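Local coordinates for aminotransferase, class I and II (Erwinia tasmaniensis, PDB 5Z0Q), which belongs to the class I and II aminotransferases, a family of pyridoxal-5'-phosphate enzymes, and binds pyridoxal-5'-phosphate, at residues F326-P340 / G354-G368. Sequence-based numbering, arbitrary orientation.
Sequences FLGWIDASGLGVADP and GRDFGNDRFVRFNFG
W329 and F362 stack face to face with an offset. The five-membered ring of W329 and the ring of F362 have centroids 4.3 Å apart and planes at 12°. F362 CB sits over the six-membered ring of W329, 3.6 Å from its centroid. The indole reaches across to the F362 strand because CG of W329 is anti to its backbone N (chi1 -162°). Its far edge turns toward the face of F357, offset edge-to-face, completing an aromatic cluster. The D331 carboxylate lies nearly flat on the outer part of the F362 ring.

I330 and V363 form an antiparallel hydrogen-bonded pair, with I330 N to V363 O and V363 N to I330 O both 3.1 Å. Their side chains meet on the face of the sheet opposite W329 and F362, where I330 CD1 also touches F365. Farther along, A332 N donates to R361 O at 2.8 Å.

R361 bends at chi2 and chi3 and brings NH1 within 2.6 Å of V337 O, nearly in line with the carbonyl. This bond grips the loop after strand 329-331. From within its own segment, D360 holds the guanidinium by a salt bridge, OD2 to R361 NH2 at 3.1 Å. D331 OD1 closes an Asx turn in the loop, accepting from S333 N and S333 OG.

At the other end, L327 and F357 sandwich the R364 guanidinium and limit its rotation. R364 NH2 bonds to W39 O, and the side chain lies about 5 Å from the bound pyridoxal-5'-phosphate.

Strands 329-331 and 362-364 are neighbours in a mixed sheet, between strands 318-319 and 349-353. This is consistent with the small-domain sheet of fold-type I pyridoxal-5'-phosphate enzymes. Helices 371-385 and 290-313 pack against F365, and helix 340-345 touches V363.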
ATOM      1  N   PHE A 326       0.639 -19.892 -14.545  1.00 34.67           N
ATOM      2  CA  PHE A 326       0.440 -21.287 -14.141  1.00 28.91           C
ATOM      3  C   PHE A 326      -1.034 -21.662 -14.023  1.00 29.89           C
ATOM      4  O   PHE A 326      -1.428 -22.404 -13.120  1.00 24.03           O
ATOM      5  CB  PHE A 326       1.153 -21.547 -12.811  1.00 24.13           C
ATOM      6  CG  PHE A 326       1.050 -20.407 -11.835  1.00 26.87           C
ATOM      7  CD1 PHE A 326      -0.036 -20.304 -10.980  1.00 27.41           C
ATOM      8  CD2 PHE A 326       2.038 -19.435 -11.774  1.00 22.54           C
ATOM      9  CE1 PHE A 326      -0.137 -19.256 -10.083  1.00 26.92           C
ATOM     10  CE2 PHE A 326       1.943 -18.384 -10.882  1.00 25.31           C
ATOM     11  CZ  PHE A 326       0.855 -18.293 -10.034  1.00 30.92           C
ATOM     12  N   LEU A 327      -1.844 -21.133 -14.937  1.00 31.16           N
ATOM     13  CA  LEU A 327      -3.264 -21.441 -15.024  1.00 26.68           C
ATOM     14  C   LEU A 327      -3.650 -21.411 -16.496  1.00 31.78           C
ATOM     15  O   LEU A 327      -3.082 -20.638 -17.273  1.00 47.58           O
ATOM     16  CB  LEU A 327      -4.109 -20.443 -14.212  1.00 29.87           C
ATOM     17  CG  LEU A 327      -3.528 -19.908 -12.896  1.00 26.46           C
ATOM     18  CD1 LEU A 327      -2.991 -18.494 -13.076  1.00 25.55           C
ATOM     19  CD2 LEU A 327      -4.531 -19.973 -11.754  1.00 30.52           C
ATOM     20  N   GLY A 328      -4.611 -22.248 -16.889  1.00 40.18           N
ATOM     21  CA  GLY A 328      -5.365 -23.122 -16.008  1.00 29.05           C
ATOM     22  C   GLY A 328      -6.855 -22.997 -16.291  1.00 28.10           C
ATOM     23  O   GLY A 328      -7.680 -23.143 -15.394  1.00 24.27           O
ATOM     24  N   TRP A 329      -7.191 -22.738 -17.556  1.00 28.66           N
ATOM     25  CA  TRP A 329      -8.539 -22.357 -17.971  1.00 26.08           C
ATOM     26  C   TRP A 329      -9.248 -23.575 -18.558  1.00 27.07           C
ATOM     27  O   TRP A 329      -8.955 -23.989 -19.684  1.00 31.75           O
ATOM     28  CB  TRP A 329      -8.458 -21.214 -18.982  1.00 26.12           C
ATOM     29  CG  TRP A 329      -9.720 -20.430 -19.205  1.00 23.14           C
ATOM     30  CD1 TRP A 329     -10.294 -20.139 -20.407  1.00 22.71           C
ATOM     31  CD2 TRP A 329     -10.547 -19.815 -18.207  1.00 26.08           C
ATOM     32  NE1 TRP A 329     -11.431 -19.389 -20.223  1.00 23.42           N
ATOM     33  CE2 TRP A 329     -11.609 -19.178 -18.881  1.00 22.48           C
ATOM     34  CE3 TRP A 329     -10.499 -19.749 -16.810  1.00 26.52           C
ATOM     35  CZ2 TRP A 329     -12.609 -18.480 -18.208  1.00 22.51           C
ATOM     36  CZ3 TRP A 329     -11.496 -19.056 -16.144  1.00 22.89           C
ATOM     37  CH2 TRP A 329     -12.535 -18.432 -16.843  1.00 21.83           C
ATOM     38  N   ILE A 330     -10.190 -24.136 -17.801  1.00 24.96           N
ATOM     39  CA  ILE A 330     -10.850 -25.393 -18.146  1.00 27.70           C
ATOM     40  C   ILE A 330     -12.315 -25.118 -18.459  1.00 21.99           C
ATOM     41  O   ILE A 330     -13.032 -24.533 -17.638  1.00 22.04           O
ATOM     42  CB  ILE A 330     -10.729 -26.420 -17.008  1.00 26.06           C
ATOM     43  CG1 ILE A 330      -9.261 -26.653 -16.647  1.00 19.93           C
ATOM     44  CG2 ILE A 330     -11.406 -27.728 -17.395  1.00 20.84           C
ATOM     45  CD1 ILE A 330      -9.069 -27.562 -15.455  1.00 13.35           C
ATOM     46  N   ASP A 331     -12.761 -25.556 -19.636  1.00 22.52           N
ATOM     47  CA  ASP A 331     -14.164 -25.441 -20.026  1.00 22.21           C
ATOM     48  C   ASP A 331     -14.940 -26.601 -19.413  1.00 25.04           C
ATOM     49  O   ASP A 331     -14.737 -27.760 -19.785  1.00 26.82           O
ATOM     50  CB  ASP A 331     -14.300 -25.433 -21.547  1.00 27.83           C
ATOM     51  CG  ASP A 331     -15.727 -25.163 -22.010  1.00 34.05           C
ATOM     52  OD1 ASP A 331     -16.619 -24.989 -21.151  1.00 27.21           O
ATOM     53  OD2 ASP A 331     -15.957 -25.119 -23.239  1.00 32.93           O
ATOM     54  N   ALA A 332     -15.836 -26.287 -18.476  1.00 21.74           N
ATOM     55  CA  ALA A 332     -16.669 -27.286 -17.820  1.00 23.56           C
ATOM     56  C   ALA A 332     -18.123 -27.211 -18.274  1.00 29.01           C
ATOM     57  O   ALA A 332     -19.014 -27.696 -17.570  1.00 21.62           O
ATOM     58  CB  ALA A 332     -16.576 -27.140 -16.302  1.00 24.29           C
ATOM     59  N   SER A 333     -18.380 -26.608 -19.437  1.00 33.80           N
ATOM     60  CA  SER A 333     -19.745 -26.513 -19.940  1.00 29.88           C
ATOM     61  C   SER A 333     -20.319 -27.873 -20.312  1.00 28.56           C
ATOM     62  O   SER A 333     -21.543 -28.037 -20.307  1.00 29.81           O
ATOM     63  CB  SER A 333     -19.800 -25.579 -21.150  1.00 31.61           C
ATOM     64  OG  SER A 333     -18.987 -26.062 -22.204  1.00 31.57           O
ATOM     65  N   GLY A 334     -19.469 -28.849 -20.627  1.00 29.72           N
ATOM     66  CA  GLY A 334     -19.935 -30.180 -20.962  1.00 27.37           C
ATOM     67  C   GLY A 334     -20.496 -30.977 -19.805  1.00 34.69           C
ATOM     68  O   GLY A 334     -20.983 -32.091 -20.022  1.00 38.70           O
ATOM     69  N   LEU A 335     -20.445 -30.441 -18.584  1.00 32.57           N
ATOM     70  CA  LEU A 335     -20.965 -31.163 -17.429  1.00 26.87           C
ATOM     71  C   LEU A 335     -22.483 -31.061 -17.339  1.00 34.92           C
ATOM     72  O   LEU A 335     -23.148 -32.016 -16.921  1.00 43.02           O
ATOM     73  CB  LEU A 335     -20.322 -30.638 -16.145  1.00 24.67           C
ATOM     74  CG  LEU A 335     -18.797 -30.722 -16.060  1.00 30.01           C
ATOM     75  CD1 LEU A 335     -18.306 -30.183 -14.725  1.00 25.94           C
ATOM     76  CD2 LEU A 335     -18.318 -32.151 -16.275  1.00 29.14           C
ATOM     77  N   GLY A 336     -23.047 -29.918 -17.723  1.00 32.71           N
ATOM     78  CA  GLY A 336     -24.477 -29.718 -17.634  1.00 28.43           C
ATOM     79  C   GLY A 336     -24.981 -29.287 -16.277  1.00 34.11           C
ATOM     80  O   GLY A 336     -26.200 -29.233 -16.076  1.00 44.57           O
ATOM     81  N   VAL A 337     -24.090 -28.979 -15.342  1.00 30.94           N
ATOM     82  CA  VAL A 337     -24.467 -28.541 -14.004  1.00 29.52           C
ATOM     83  C   VAL A 337     -24.611 -27.024 -14.005  1.00 32.47           C
ATOM     84  O   VAL A 337     -23.959 -26.314 -14.777  1.00 38.80           O
ATOM     85  CB  VAL A 337     -23.436 -29.027 -12.960  1.00 30.09           C
ATOM     86  CG1 VAL A 337     -22.084 -28.362 -13.183  1.00 31.24           C
ATOM     87  CG2 VAL A 337     -23.938 -28.791 -11.539  1.00 43.07           C
ATOM     88  N   ALA A 338     -25.491 -26.519 -13.137  1.00 37.82           N
ATOM     89  CA  ALA A 338     -25.749 -25.086 -13.062  1.00 38.90           C
ATOM     90  C   ALA A 338     -24.612 -24.307 -12.412  1.00 37.02           C
ATOM     91  O   ALA A 338     -24.636 -23.071 -12.442  1.00 47.45           O
ATOM     92  CB  ALA A 338     -27.051 -24.832 -12.300  1.00 24.78           C
ATOM     93  N   ASP A 339     -23.629 -24.987 -11.831  1.00 30.00           N
ATOM     94  CA  ASP A 339     -22.521 -24.301 -11.177  1.00 36.13           C
ATOM     95  C   ASP A 339     -21.277 -25.184 -11.190  1.00 35.09           C
ATOM     96  O   ASP A 339     -21.053 -25.949 -10.244  1.00 38.15           O
ATOM     97  CB  ASP A 339     -22.903 -23.926  -9.743  1.00 35.40           C
ATOM     98  CG  ASP A 339     -22.016 -22.839  -9.163  1.00 43.34           C
ATOM     99  OD1 ASP A 339     -20.830 -22.764  -9.553  1.00 41.71           O
ATOM    100  OD2 ASP A 339     -22.504 -22.055  -8.320  1.00 49.71           O
ATOM    101  N   PRO A 340     -20.450 -25.113 -12.234  1.00 28.78           N
ATOM    102  CA  PRO A 340     -19.280 -26.009 -12.300  1.00 34.33           C
ATOM    103  C   PRO A 340     -18.302 -25.831 -11.150  1.00 34.25           C
ATOM    104  O   PRO A 340     -17.689 -26.814 -10.714  1.00 36.06           O
ATOM    105  CB  PRO A 340     -18.637 -25.640 -13.643  1.00 32.57           C
ATOM    106  CG  PRO A 340     -19.737 -25.023 -14.436  1.00 30.90           C
ATOM    107  CD  PRO A 340     -20.589 -24.295 -13.449  1.00 29.08           C
ATOM    108  N   GLY A 354     -15.224 -19.373 -12.682  1.00 33.07           N
ATOM    109  CA  GLY A 354     -15.152 -18.562 -13.883  1.00 28.44           C
ATOM    110  C   GLY A 354     -16.170 -17.444 -13.947  1.00 31.28           C
ATOM    111  O   GLY A 354     -16.033 -16.557 -14.797  1.00 27.78           O
ATOM    112  N   ARG A 355     -17.185 -17.468 -13.078  1.00 34.58           N
ATOM    113  CA  ARG A 355     -18.185 -16.405 -13.076  1.00 38.09           C
ATOM    114  C   ARG A 355     -17.555 -15.059 -12.740  1.00 32.77           C
ATOM    115  O   ARG A 355     -17.950 -14.024 -13.288  1.00 31.78           O
ATOM    116  CB  ARG A 355     -19.302 -16.739 -12.085  1.00 35.10           C
ATOM    117  CG  ARG A 355     -20.414 -15.707 -12.028  1.00 30.72           C
ATOM    118  CD  ARG A 355     -21.471 -16.086 -11.001  1.00 36.40           C
ATOM    119  NE  ARG A 355     -22.054 -17.398 -11.272  1.00 48.92           N
ATOM    120  CZ  ARG A 355     -23.074 -17.608 -12.098  1.00 49.89           C
ATOM    121  NH1 ARG A 355     -23.629 -16.591 -12.743  1.00 54.56           N
ATOM    122  NH2 ARG A 355     -23.539 -18.838 -12.283  1.00 46.25           N
ATOM    123  N   ASP A 356     -16.567 -15.057 -11.842  1.00 37.86           N
ATOM    124  CA  ASP A 356     -15.865 -13.825 -11.502  1.00 39.23           C
ATOM    125  C   ASP A 356     -15.055 -13.284 -12.672  1.00 33.12           C
ATOM    126  O   ASP A 356     -14.784 -12.080 -12.718  1.00 31.20           O
ATOM    127  CB  ASP A 356     -14.957 -14.060 -10.295  1.00 40.52           C
ATOM    128  CG  ASP A 356     -15.685 -14.720  -9.139  1.00 48.22           C
ATOM    129  OD1 ASP A 356     -16.884 -14.427  -8.947  1.00 46.43           O
ATOM    130  OD2 ASP A 356     -15.058 -15.534  -8.428  1.00 48.27           O
ATOM    131  N   PHE A 357     -14.665 -14.142 -13.614  1.00 36.20           N
ATOM    132  CA  PHE A 357     -13.933 -13.718 -14.799  1.00 32.05           C
ATOM    133  C   PHE A 357     -14.845 -13.374 -15.970  1.00 31.58           C
ATOM    134  O   PHE A 357     -14.369 -12.806 -16.959  1.00 31.12           O
ATOM    135  CB  PHE A 357     -12.946 -14.810 -15.228  1.00 29.11           C
ATOM    136  CG  PHE A 357     -11.966 -15.201 -14.156  1.00 30.73           C
ATOM    137  CD1 PHE A 357     -12.273 -16.204 -13.250  1.00 30.90           C
ATOM    138  CD2 PHE A 357     -10.736 -14.572 -14.059  1.00 35.82           C
ATOM    139  CE1 PHE A 357     -11.373 -16.568 -12.266  1.00 33.97           C
ATOM    140  CE2 PHE A 357      -9.831 -14.933 -13.076  1.00 30.55           C
ATOM    141  CZ  PHE A 357     -10.150 -15.932 -12.179  1.00 25.56           C
ATOM    142  N   GLY A 358     -16.132 -13.700 -15.886  1.00 30.25           N
ATOM    143  CA  GLY A 358     -17.068 -13.357 -16.938  1.00 20.26           C
ATOM    144  C   GLY A 358     -17.516 -14.537 -17.777  1.00 26.46           C
ATOM    145  O   GLY A 358     -17.902 -14.361 -18.936  1.00 33.23           O
ATOM    146  N   ASN A 359     -17.478 -15.742 -17.204  1.00 31.78           N
ATOM    147  CA  ASN A 359     -17.877 -16.948 -17.937  1.00 25.72           C
ATOM    148  C   ASN A 359     -18.105 -18.058 -16.903  1.00 26.15           C
ATOM    149  O   ASN A 359     -17.166 -18.750 -16.511  1.00 31.14           O
ATOM    150  CB  ASN A 359     -16.837 -17.349 -18.963  1.00 28.46           C
ATOM    151  CG  ASN A 359     -17.373 -18.329 -19.987  1.00 32.48           C
ATOM    152  OD1 ASN A 359     -18.214 -19.173 -19.678  1.00 31.11           O
ATOM    153  ND2 ASN A 359     -16.886 -18.221 -21.218  1.00 26.43           N
ATOM    154  N   ASP A 360     -19.362 -18.218 -16.486  1.00 26.76           N
ATOM    155  CA  ASP A 360     -19.720 -19.183 -15.444  1.00 27.84           C
ATOM    156  C   ASP A 360     -19.616 -20.642 -15.900  1.00 30.91           C
ATOM    157  O   ASP A 360     -20.008 -21.525 -15.127  1.00 31.20           O
ATOM    158  CB  ASP A 360     -21.134 -18.901 -14.931  1.00 32.83           C
ATOM    159  CG  ASP A 360     -22.209 -19.294 -15.930  1.00 41.60           C
ATOM    160  OD1 ASP A 360     -21.965 -19.177 -17.149  1.00 50.94           O
ATOM    161  OD2 ASP A 360     -23.300 -19.720 -15.492  1.00 42.38           O
ATOM    162  N   ARG A 361     -19.124 -20.945 -17.099  1.00 34.04           N
ATOM    163  CA  ARG A 361     -18.958 -22.321 -17.546  1.00 29.86           C
ATOM    164  C   ARG A 361     -17.541 -22.838 -17.354  1.00 27.10           C
ATOM    165  O   ARG A 361     -17.288 -24.021 -17.600  1.00 28.61           O
ATOM    166  CB  ARG A 361     -19.359 -22.452 -19.019  1.00 35.37           C
ATOM    167  CG  ARG A 361     -20.844 -22.262 -19.285  1.00 35.93           C
ATOM    168  CD  ARG A 361     -21.671 -23.300 -18.544  1.00 36.55           C
ATOM    169  NE  ARG A 361     -22.517 -22.696 -17.519  1.00 35.59           N
ATOM    170  CZ  ARG A 361     -23.295 -23.387 -16.692  1.00 42.12           C
ATOM    171  NH1 ARG A 361     -23.332 -24.711 -16.765  1.00 40.94           N
ATOM    172  NH2 ARG A 361     -24.034 -22.755 -15.791  1.00 46.66           N
ATOM    173  N   PHE A 362     -16.616 -21.990 -16.916  1.00 28.31           N
ATOM    174  CA  PHE A 362     -15.214 -22.351 -16.783  1.00 22.25           C
ATOM    175  C   PHE A 362     -14.793 -22.357 -15.319  1.00 24.45           C
ATOM    176  O   PHE A 362     -15.451 -21.777 -14.451  1.00 27.79           O
ATOM    177  CB  PHE A 362     -14.321 -21.379 -17.562  1.00 25.49           C
ATOM    178  CG  PHE A 362     -14.420 -21.513 -19.057  1.00 23.71           C
ATOM    179  CD1 PHE A 362     -15.569 -21.135 -19.728  1.00 25.44           C
ATOM    180  CD2 PHE A 362     -13.349 -21.994 -19.791  1.00 24.97           C
ATOM    181  CE1 PHE A 362     -15.655 -21.251 -21.103  1.00 24.80           C
ATOM    182  CE2 PHE A 362     -13.428 -22.110 -21.165  1.00 19.40           C
ATOM    183  CZ  PHE A 362     -14.583 -21.740 -21.821  1.00 24.00           C
ATOM    184  N   VAL A 363     -13.675 -23.030 -15.059  1.00 22.13           N
ATOM    185  CA  VAL A 363     -13.016 -23.016 -13.760  1.00 24.73           C
ATOM    186  C   VAL A 363     -11.524 -22.821 -13.989  1.00 28.17           C
ATOM    187  O   VAL A 363     -10.950 -23.399 -14.920  1.00 24.29           O
ATOM    188  CB  VAL A 363     -13.283 -24.310 -12.958  1.00 27.71           C
ATOM    189  CG1 VAL A 363     -14.723 -24.348 -12.465  1.00 24.33           C
ATOM    190  CG2 VAL A 363     -12.974 -25.541 -13.802  1.00 24.02           C
ATOM    191  N   ARG A 364     -10.898 -21.998 -13.152  1.00 27.79           N
ATOM    192  CA  ARG A 364      -9.471 -21.736 -13.273  1.00 26.12           C
ATOM    193  C   ARG A 364      -8.696 -22.702 -12.387  1.00 27.18           C
ATOM    194  O   ARG A 364      -8.964 -22.807 -11.186  1.00 28.80           O
ATOM    195  CB  ARG A 364      -9.141 -20.288 -12.908  1.00 30.07           C
ATOM    196  CG  ARG A 364      -7.796 -19.822 -13.451  1.00 24.84           C
ATOM    197  CD  ARG A 364      -7.514 -18.365 -13.122  1.00 22.38           C
ATOM    198  NE  ARG A 364      -7.296 -18.156 -11.694  1.00 26.35           N
ATOM    199  CZ  ARG A 364      -6.853 -17.021 -11.166  1.00 31.01           C
ATOM    200  NH1 ARG A 364      -6.575 -15.987 -11.948  1.00 35.08           N
ATOM    201  NH2 ARG A 364      -6.682 -16.920  -9.853  1.00 31.90           N
ATOM    202  N   PHE A 365      -7.739 -23.407 -12.986  1.00 27.62           N
ATOM    203  CA  PHE A 365      -6.957 -24.431 -12.306  1.00 24.19           C
ATOM    204  C   PHE A 365      -5.574 -23.877 -11.987  1.00 26.37           C
ATOM    205  O   PHE A 365      -4.844 -23.459 -12.893  1.00 25.25           O
ATOM    206  CB  PHE A 365      -6.847 -25.685 -13.175  1.00 21.27           C
ATOM    207  CG  PHE A 365      -6.438 -26.923 -12.424  1.00 24.71           C
ATOM    208  CD1 PHE A 365      -5.162 -27.048 -11.901  1.00 27.22           C
ATOM    209  CD2 PHE A 365      -7.326 -27.972 -12.261  1.00 27.42           C
ATOM    210  CE1 PHE A 365      -4.787 -28.186 -11.216  1.00 26.63           C
ATOM    211  CE2 PHE A 365      -6.953 -29.113 -11.579  1.00 31.44           C
ATOM    212  CZ  PHE A 365      -5.682 -29.219 -11.056  1.00 27.01           C
ATOM    213  N   ASN A 366      -5.211 -23.883 -10.708  1.00 21.42           N
ATOM    214  CA  ASN A 366      -3.896 -23.431 -10.262  1.00 23.51           C
ATOM    215  C   ASN A 366      -3.018 -24.664 -10.073  1.00 26.60           C
ATOM    216  O   ASN A 366      -3.112 -25.356  -9.056  1.00 32.69           O
ATOM    217  CB  ASN A 366      -4.009 -22.619  -8.975  1.00 28.93           C
ATOM    218  CG  ASN A 366      -2.708 -21.927  -8.598  1.00 23.49           C
ATOM    219  OD1 ASN A 366      -1.622 -22.345  -9.004  1.00 20.79           O
ATOM    220  ND2 ASN A 366      -2.815 -20.862  -7.813  1.00 18.06           N
ATOM    221  N   PHE A 367      -2.164 -24.944 -11.057  1.00 29.27           N
ATOM    222  CA  PHE A 367      -1.198 -26.026 -10.948  1.00 24.12           C
ATOM    223  C   PHE A 367       0.181 -25.529 -10.523  1.00 24.20           C
ATOM    224  O   PHE A 367       1.184 -26.205 -10.772  1.00 22.14           O
ATOM    225  CB  PHE A 367      -1.113 -26.812 -12.260  1.00 24.73           C
ATOM    226  CG  PHE A 367      -0.749 -25.982 -13.461  1.00 24.48           C
ATOM    227  CD1 PHE A 367       0.577 -25.805 -13.824  1.00 26.91           C
ATOM    228  CD2 PHE A 367      -1.734 -25.409 -14.247  1.00 28.04           C
ATOM    229  CE1 PHE A 367       0.913 -25.053 -14.936  1.00 24.37           C
ATOM    230  CE2 PHE A 367      -1.405 -24.660 -15.363  1.00 26.69           C
ATOM    231  CZ  PHE A 367      -0.081 -24.482 -15.707  1.00 25.61           C
ATOM    232  N   GLY A 368       0.246 -24.360  -9.886  1.00 24.65           N
ATOM    233  CA  GLY A 368       1.478 -23.883  -9.292  1.00 23.59           C
ATOM    234  C   GLY A 368       1.677 -24.465  -7.908  1.00 25.06           C
ATOM    235  O   GLY A 368       1.437 -23.796  -6.898  1.00 24.70           O
TER